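Local structure of acetylxylan esterase A (Aspergillus awamori, 5X6S) at residues I37-G42 with G73-D77; Q59-I63 with M269-A275. The protein removes acetyl groups from acetylated xylans as a serine esterase of carbohydrate esterase family 1, taking part in the breakdown of plant biomass. One frame throughout, in Å; residues are numbered along the deposited sequence.

Contact 1 of 2, residues I37-G42 with G73-D77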
ATOM      1  N   ILE A  37     -19.814  -1.842   0.339  1.00 16.08           N
ATOM      2  CA  ILE A  37     -20.204  -2.859   1.304  1.00 14.63           C
ATOM      3  C   ILE A  37     -21.626  -2.642   1.836  1.00 15.81           C
ATOM      4  O   ILE A  37     -21.932  -1.568   2.401  1.00 16.46           O
ATOM      5  CB  ILE A  37     -19.223  -2.928   2.486  1.00 14.79           C
ATOM      6  CG1 ILE A  37     -17.760  -2.995   1.985  1.00 13.66           C
ATOM      7  CG2 ILE A  37     -19.602  -4.081   3.419  1.00 15.69           C
ATOM      8  CD1 ILE A  37     -16.686  -2.983   3.097  1.00 15.32           C
ATOM      9  N   HIS A  38     -22.485  -3.647   1.620  1.00 14.82           N
ATOM     10  CA  HIS A  38     -23.900  -3.515   1.781  1.00 15.47           C
ATOM     11  C   HIS A  38     -24.346  -3.508   3.274  1.00 17.26           C
ATOM     12  O   HIS A  38     -23.575  -3.874   4.164  1.00 16.44           O
ATOM     13  CB  HIS A  38     -24.601  -4.645   1.032  1.00 15.42           C
ATOM     14  CG  HIS A  38     -24.453  -5.986   1.667  1.00 15.45           C
ATOM     15  ND1 HIS A  38     -25.171  -6.378   2.785  1.00 16.28           N
ATOM     16  CD2 HIS A  38     -23.685  -7.043   1.326  1.00 15.63           C
ATOM     17  CE1 HIS A  38     -24.854  -7.613   3.110  1.00 16.71           C
ATOM     18  NE2 HIS A  38     -23.949  -8.052   2.238  1.00 17.03           N
ATOM     19  N   TYR A  39     -25.595  -3.083   3.491  1.00 19.50           N
ATOM     20  CA  TYR A  39     -26.273  -2.982   4.819  1.00 19.85           C
ATOM     21  C   TYR A  39     -26.946  -4.307   5.238  1.00 19.98           C
ATOM     22  O   TYR A  39     -27.080  -5.234   4.443  1.00 19.07           O
ATOM     23  CB  TYR A  39     -27.297  -1.823   4.755  1.00 22.19           C
ATOM     24  CG  TYR A  39     -28.053  -1.789   3.444  1.00 21.95           C
ATOM     25  CD1 TYR A  39     -29.004  -2.780   3.137  1.00 23.49           C
ATOM     26  CD2 TYR A  39     -27.742  -0.857   2.467  1.00 22.20           C
ATOM     27  CE1 TYR A  39     -29.676  -2.787   1.908  1.00 24.03           C
ATOM     28  CE2 TYR A  39     -28.389  -0.843   1.238  1.00 25.62           C
ATOM     29  CZ  TYR A  39     -29.357  -1.823   0.953  1.00 25.54           C
ATOM     30  OH  TYR A  39     -29.986  -1.817  -0.250  1.00 26.65           O
ATOM     31  N   CYS A  40     -27.377  -4.434   6.496  1.00 21.11           N
ATOM     32  CA  CYS A  40     -28.140  -5.641   6.916  1.00 20.46           C
ATOM     33  C   CYS A  40     -29.333  -5.848   6.038  1.00 20.79           C
ATOM     34  O   CYS A  40     -29.873  -4.879   5.519  1.00 20.56           O
ATOM     35  CB  CYS A  40     -28.652  -5.534   8.355  1.00 21.50           C
ATOM     36  SG  CYS A  40     -27.397  -5.431   9.660  1.00 21.95           S
ATOM     37  N   THR A  41     -29.722  -7.112   5.889  1.00 20.50           N
ATOM     38  CA  THR A  41     -30.804  -7.599   5.004  1.00 22.29           C
ATOM     39  C   THR A  41     -30.448  -7.534   3.508  1.00 21.95           C
ATOM     40  O   THR A  41     -31.241  -7.991   2.685  1.00 22.23           O
ATOM     41  CB  THR A  41     -32.187  -6.926   5.237  1.00 21.59           C
ATOM     42  OG1 THR A  41     -32.183  -5.585   4.708  1.00 22.58           O
ATOM     43  CG2 THR A  41     -32.544  -6.889   6.739  1.00 21.93           C
ATOM     44  N   GLY A  42     -29.279  -6.965   3.185  1.00 21.55           N
ATOM     45  CA  GLY A  42     -28.846  -6.784   1.814  1.00 19.42           C
ATOM     46  C   GLY A  42     -27.885  -7.871   1.367  1.00 19.32           C
ATOM     47  O   GLY A  42     -27.607  -8.853   2.077  1.00 16.64           O
ATOM     48  N   GLY A  73     -29.739 -12.879   7.866  1.00 24.46           N
ATOM     49  CA  GLY A  73     -30.017 -11.544   8.349  1.00 23.59           C
ATOM     50  C   GLY A  73     -29.192 -10.513   7.582  1.00 22.95           C
ATOM     51  O   GLY A  73     -29.498  -9.304   7.605  1.00 23.33           O
ATOM     52  N   GLY A  74     -28.147 -10.999   6.905  1.00 22.36           N
ATOM     53  CA  GLY A  74     -27.361 -10.198   5.974  1.00 21.29           C
ATOM     54  C   GLY A  74     -26.459  -9.123   6.573  1.00 20.87           C
ATOM     55  O   GLY A  74     -25.883  -8.326   5.824  1.00 20.43           O
ATOM     56  N   CYS A  75     -26.303  -9.091   7.893  1.00 18.81           N
ATOM     57  CA  CYS A  75     -25.382  -8.129   8.492  1.00 19.74           C
ATOM     58  C   CYS A  75     -23.946  -8.650   8.349  1.00 18.16           C
ATOM     59  O   CYS A  75     -23.735  -9.855   8.127  1.00 18.89           O
ATOM     60  CB  CYS A  75     -25.649  -7.904   9.967  1.00 20.90           C
ATOM     61  SG  CYS A  75     -27.311  -7.302  10.394  1.00 21.72           S
ATOM     62  N   TRP A  76     -22.977  -7.759   8.553  1.00 17.40           N
ATOM     63  CA  TRP A  76     -21.559  -8.128   8.600  1.00 16.89           C
ATOM     64  C   TRP A  76     -21.040  -8.531   9.970  1.00 17.18           C
ATOM     65  O   TRP A  76     -21.422  -7.964  10.963  1.00 18.98           O
ATOM     66  CB  TRP A  76     -20.717  -6.979   8.028  1.00 16.96           C
ATOM     67  CG  TRP A  76     -20.953  -6.836   6.540  1.00 17.07           C
ATOM     68  CD1 TRP A  76     -21.801  -5.957   5.904  1.00 15.71           C
ATOM     69  CD2 TRP A  76     -20.413  -7.697   5.512  1.00 18.32           C
ATOM     70  NE1 TRP A  76     -21.788  -6.214   4.526  1.00 18.19           N
ATOM     71  CE2 TRP A  76     -20.956  -7.266   4.267  1.00 16.70           C
ATOM     72  CE3 TRP A  76     -19.532  -8.793   5.534  1.00 18.93           C
ATOM     73  CZ2 TRP A  76     -20.605  -7.859   3.058  1.00 17.67           C
ATOM     74  CZ3 TRP A  76     -19.168  -9.385   4.327  1.00 18.55           C
ATOM     75  CH2 TRP A  76     -19.730  -8.917   3.102  1.00 18.23           C
ATOM     76  N   ASP A  77     -20.139  -9.522  10.020  1.00 18.13           N
ATOM     77  CA  ASP A  77     -19.363  -9.780  11.240  1.00 18.44           C
ATOM     78  C   ASP A  77     -18.365  -8.639  11.465  1.00 18.81           C
ATOM     79  O   ASP A  77     -17.341  -8.520  10.758  1.00 18.51           O
ATOM     80  CB  ASP A  77     -18.640 -11.138  11.194  1.00 18.17           C
ATOM     81  CG  ASP A  77     -17.856 -11.426  12.461  1.00 20.29           C
ATOM     82  OD1 ASP A  77     -18.131 -10.756  13.507  1.00 19.59           O
ATOM     83  OD2 ASP A  77     -16.934 -12.295  12.396  1.00 20.20           O
TER
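Cys40 and Cys75 both turn SG back beside their own backbone N, opposite the carbonyl carbon, which aims the two sulfurs at each other and lets the disulfide close with a chi3 of 114°. His38 is set differently: its CG sits between the backbone N and the carbonyl carbon (chi1 72°), which turns the imidazole ring toward the indole of Trp76. There Trp76 NE1 lies over the centre of the imidazole, 3.6 Å above its plane, with the two rings oblique to one another. The same NE1 gives a weak, bent hydrogen bond to His38 O, 3.0 Å away at the indole edge, while Ile37 CG2 lies against one indole face, offset toward the rim, nearest Trp76 NE1 at 3.2 Å. Gly74 O lies in the imidazole plane, 3.0 Å from His38 CE1. Both ring nitrogens of His38 are engaged, which fixes the ring's rotation: NE2 accepts from Ser69 N, and ND1 donates to Tyr39 O at 2.8 Å. Tyr39 O also accepts from Gly42 N, on the opposite face of its carbonyl plane, and so closes the type II turn 39-42. Beside the disulfide, Thr41 N donates to Gly73 O at 2.8 Å, and Gly74 fits close against Thr41 because it has no side chain. Tyr39, bonded through OH to Asp50, reaches toward Ser119, the probable nucleophile. A disulfide thus joins the loops that follow strands 33-37 and 63-68, beside the probable active site of an alpha/beta-hydrolase.

Contact 2 of 2, residues Q59-I63 with M269-A275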
ATOM      1  N   GLN A  59     -17.904   6.214 -15.909  1.00 18.69           N
ATOM      2  CA  GLN A  59     -17.287   7.482 -16.151  1.00 19.71           C
ATOM      3  C   GLN A  59     -15.795   7.382 -15.908  1.00 19.33           C
ATOM      4  O   GLN A  59     -14.988   7.865 -16.725  1.00 21.52           O
ATOM      5  CB  GLN A  59     -17.872   8.556 -15.276  1.00 21.80           C
ATOM      6  CG  GLN A  59     -19.312   8.863 -15.600  1.00 26.45           C
ATOM      7  CD  GLN A  59     -19.981   9.707 -14.529  1.00 29.09           C
ATOM      8  OE1 GLN A  59     -19.371  10.670 -13.989  1.00 26.82           O
ATOM      9  NE2 GLN A  59     -21.234   9.321 -14.186  1.00 23.49           N
ATOM     10  N   TYR A  60     -15.426   6.767 -14.787  1.00 18.43           N
ATOM     11  CA  TYR A  60     -14.034   6.861 -14.262  1.00 19.07           C
ATOM     12  C   TYR A  60     -13.207   5.612 -14.486  1.00 18.92           C
ATOM     13  O   TYR A  60     -11.979   5.624 -14.323  1.00 19.62           O
ATOM     14  CB  TYR A  60     -14.088   7.275 -12.779  1.00 19.79           C
ATOM     15  CG  TYR A  60     -14.638   8.663 -12.548  1.00 19.48           C
ATOM     16  CD1 TYR A  60     -13.910   9.794 -12.901  1.00 21.11           C
ATOM     17  CD2 TYR A  60     -15.910   8.848 -12.022  1.00 18.21           C
ATOM     18  CE1 TYR A  60     -14.430  11.063 -12.688  1.00 20.33           C
ATOM     19  CE2 TYR A  60     -16.432  10.104 -11.831  1.00 20.01           C
ATOM     20  CZ  TYR A  60     -15.694  11.204 -12.179  1.00 21.25           C
ATOM     21  OH  TYR A  60     -16.226  12.452 -11.943  1.00 24.23           O
ATOM     22  N   GLY A  61     -13.851   4.536 -14.908  1.00 18.07           N
ATOM     23  CA  GLY A  61     -13.163   3.329 -15.355  1.00 16.55           C
ATOM     24  C   GLY A  61     -12.628   2.389 -14.298  1.00 16.26           C
ATOM     25  O   GLY A  61     -11.841   1.482 -14.633  1.00 17.51           O
ATOM     26  N   PHE A  62     -13.024   2.582 -13.037  1.00 14.85           N
ATOM     27  CA  PHE A  62     -12.585   1.698 -11.984  1.00 15.90           C
ATOM     28  C   PHE A  62     -13.462   0.446 -11.904  1.00 16.17           C
ATOM     29  O   PHE A  62     -14.567   0.404 -12.490  1.00 16.79           O
ATOM     30  CB  PHE A  62     -12.584   2.427 -10.646  1.00 16.09           C
ATOM     31  CG  PHE A  62     -13.892   3.128 -10.282  1.00 14.79           C
ATOM     32  CD1 PHE A  62     -14.999   2.398  -9.770  1.00 15.08           C
ATOM     33  CD2 PHE A  62     -14.018   4.494 -10.429  1.00 13.98           C
ATOM     34  CE1 PHE A  62     -16.168   3.055  -9.437  1.00 14.78           C
ATOM     35  CE2 PHE A  62     -15.181   5.165 -10.055  1.00 14.69           C
ATOM     36  CZ  PHE A  62     -16.254   4.441  -9.580  1.00 15.09           C
ATOM     37  N   ILE A  63     -12.993  -0.567 -11.170  1.00 14.85           N
ATOM     38  CA  ILE A  63     -13.757  -1.785 -10.956  1.00 15.18           C
ATOM     39  C   ILE A  63     -14.455  -1.634  -9.590  1.00 14.77           C
ATOM     40  O   ILE A  63     -13.859  -1.094  -8.666  1.00 15.46           O
ATOM     41  CB  ILE A  63     -12.827  -3.030 -10.947  1.00 14.76           C
ATOM     42  CG1 ILE A  63     -12.257  -3.225 -12.368  1.00 16.49           C
ATOM     43  CG2 ILE A  63     -13.545  -4.304 -10.460  1.00 15.68           C
ATOM     44  CD1 ILE A  63     -11.137  -4.231 -12.461  1.00 18.76           C
ATOM     45  N   MET A 269     -16.397  10.337  -5.345  1.00 18.69           N
ATOM     46  CA  MET A 269     -15.416  10.487  -6.412  1.00 17.70           C
ATOM     47  C   MET A 269     -14.337  11.543  -6.112  1.00 19.67           C
ATOM     48  O   MET A 269     -13.147  11.386  -6.458  1.00 18.62           O
ATOM     49  CB  MET A 269     -16.120  10.774  -7.759  1.00 17.76           C
ATOM     50  CG  MET A 269     -17.055   9.678  -8.280  1.00 17.68           C
ATOM     51  SD  MET A 269     -16.251   8.034  -8.403  1.00 18.88           S
ATOM     52  CE  MET A 269     -16.676   7.291  -6.835  1.00 15.49           C
ATOM     53  N   GLU A 270     -14.778  12.636  -5.497  1.00 20.80           N
ATOM     54  CA  GLU A 270     -13.911  13.753  -5.136  1.00 21.53           C
ATOM     55  C   GLU A 270     -13.016  13.352  -3.960  1.00 19.87           C
ATOM     56  O   GLU A 270     -11.830  13.611  -3.993  1.00 19.80           O
ATOM     57  CB  GLU A 270     -14.755  14.967  -4.762  1.00 22.08           C
ATOM     58  CG  GLU A 270     -15.364  15.645  -5.968  1.00 25.89           C
ATOM     59  CD  GLU A 270     -16.355  16.760  -5.607  1.00 28.82           C
ATOM     60  OE1 GLU A 270     -16.315  17.278  -4.469  1.00 30.15           O
ATOM     61  OE2 GLU A 270     -17.195  17.073  -6.465  1.00 34.84           O
ATOM     62  N   TRP A 271     -13.594  12.683  -2.947  1.00 19.17           N
ATOM     63  CA  TRP A 271     -12.818  12.280  -1.769  1.00 18.56           C
ATOM     64  C   TRP A 271     -11.764  11.252  -2.167  1.00 18.98           C
ATOM     65  O   TRP A 271     -10.591  11.306  -1.747  1.00 17.47           O
ATOM     66  CB  TRP A 271     -13.743  11.704  -0.701  1.00 20.04           C
ATOM     67  CG  TRP A 271     -13.045  11.174   0.515  1.00 19.93           C
ATOM     68  CD1 TRP A 271     -13.042   9.902   0.974  1.00 18.72           C
ATOM     69  CD2 TRP A 271     -12.200  11.927   1.404  1.00 21.33           C
ATOM     70  NE1 TRP A 271     -12.290   9.812   2.110  1.00 19.75           N
ATOM     71  CE2 TRP A 271     -11.764  11.050   2.399  1.00 20.41           C
ATOM     72  CE3 TRP A 271     -11.803  13.275   1.468  1.00 21.56           C
ATOM     73  CZ2 TRP A 271     -10.944  11.460   3.443  1.00 21.12           C
ATOM     74  CZ3 TRP A 271     -10.969  13.671   2.540  1.00 20.20           C
ATOM     75  CH2 TRP A 271     -10.556  12.769   3.478  1.00 18.96           C
ATOM     76  N   PHE A 272     -12.187  10.303  -3.004  1.00 18.37           N
ATOM     77  CA  PHE A 272     -11.296   9.267  -3.481  1.00 18.25           C
ATOM     78  C   PHE A 272     -10.232   9.844  -4.369  1.00 19.25           C
ATOM     79  O   PHE A 272      -9.113   9.391  -4.307  1.00 20.94           O
ATOM     80  CB  PHE A 272     -12.043   8.177  -4.240  1.00 17.31           C
ATOM     81  CG  PHE A 272     -13.046   7.431  -3.441  1.00 17.30           C
ATOM     82  CD1 PHE A 272     -13.071   7.495  -2.084  1.00 16.19           C
ATOM     83  CD2 PHE A 272     -13.984   6.612  -4.086  1.00 17.08           C
ATOM     84  CE1 PHE A 272     -14.012   6.804  -1.363  1.00 17.16           C
ATOM     85  CE2 PHE A 272     -14.938   5.901  -3.388  1.00 15.67           C
ATOM     86  CZ  PHE A 272     -14.951   5.981  -1.995  1.00 17.33           C
ATOM     87  N   GLY A 273     -10.578  10.832  -5.201  1.00 20.59           N
ATOM     88  CA  GLY A 273      -9.627  11.463  -6.123  1.00 21.21           C
ATOM     89  C   GLY A 273      -9.877  11.149  -7.578  1.00 22.10           C
ATOM     90  O   GLY A 273      -9.124  11.584  -8.456  1.00 21.56           O
ATOM     91  N   PHE A 274     -10.930  10.378  -7.868  1.00 21.27           N
ATOM     92  CA  PHE A 274     -11.253  10.099  -9.270  1.00 22.46           C
ATOM     93  C   PHE A 274     -11.668  11.389  -9.955  1.00 23.66           C
ATOM     94  O   PHE A 274     -11.325  11.588 -11.124  1.00 22.97           O
ATOM     95  CB  PHE A 274     -12.344   9.056  -9.445  1.00 21.05           C
ATOM     96  CG  PHE A 274     -11.922   7.650  -9.043  1.00 20.18           C
ATOM     97  CD1 PHE A 274     -10.948   6.966  -9.764  1.00 20.13           C
ATOM     98  CD2 PHE A 274     -12.495   7.027  -7.944  1.00 18.05           C
ATOM     99  CE1 PHE A 274     -10.572   5.662  -9.391  1.00 19.73           C
ATOM    100  CE2 PHE A 274     -12.115   5.735  -7.556  1.00 18.10           C
ATOM    101  CZ  PHE A 274     -11.150   5.053  -8.297  1.00 18.40           C
ATOM    102  N   ALA A 275     -12.361  12.248  -9.204  1.00 24.41           N
ATOM    103  CA  ALA A 275     -12.823  13.537  -9.716  1.00 28.72           C
ATOM    104  C   ALA A 275     -11.957  14.660  -9.128  1.00 34.16           C
ATOM    105  O   ALA A 275     -11.300  15.404  -9.898  1.00 36.36           O
ATOM    106  CB  ALA A 275     -14.267  13.766  -9.367  1.00 26.72           C
ATOM    107  OXT ALA A 275     -11.894  14.842  -7.877  1.00 32.15           O
TER
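Tyr60, in the last turn of helix 53-60, lays one ring face against the chain end: Phe274 CB stands over it in a CH-pi contact, 4.2 Å from the ring centroid and 25° off the normal. The carbonyl of Phe274 lies nearby, its O 3.5 Å from Tyr60 CE1. Farther out, Ala275 CB touches the phenol oxygen, 3.5 Å from Tyr60 OH, while Met269 CG packs obliquely on the ring at CE2. Gly61 then breaks the helix with a positive phi, and the chain turns to present Phe62. With CG between backbone N and carbonyl carbon (chi1 52°), Phe62 directs its ring at Phe274: Phe62 CD2 rests over the centre of the Phe274 ring, 3.5 Å above its plane, and the two rings are oblique, at 33°. Met269, bent at its second and third torsions, brings its sulfur to both aromatics in oblique Met-aromatic contacts, with SD 3.5 Å from Phe62 CE2 and 3.7 Å from Tyr60 CD2. No hydrogen bond joins the two segments. The tail 273-275 is instead secured to its own helix, since Met269 O accepts from both Gly273 N and Ala275 N. Leu56 of helix 53-60 touches Phe62 and Met269, Val34 of strand 33-37 touches both Phe62 and Phe274, and Phe114 of strand 113-118 meets the Phe274 ring; the C-terminal ends of helices 53-60 and 265-272 meet beside strands 33-37 and 113-118 of the central sheet.

Overall arrangement
The two contacts lie 25 Å apart between centres, with nearest atoms about 10 Å apart, and do not touch. They sit at opposite ends of strands 33-37 and 63-68, parallel neighbours in the central mixed sheet: contact 1 joins the loops that follow these strands, whereas 59-63 of contact 2 leads into strand 63-68 from its beginning. Along the chain the segments alternate, 37-42, 59-63, 73-77, 269-275. Contact 1 ties loops beside the probable catalytic serine, and contact 2, away from the annotated sites, brings the C-terminal helix 265-272 and its tail back to helix 53-60, a helix of the first quarter of the chain.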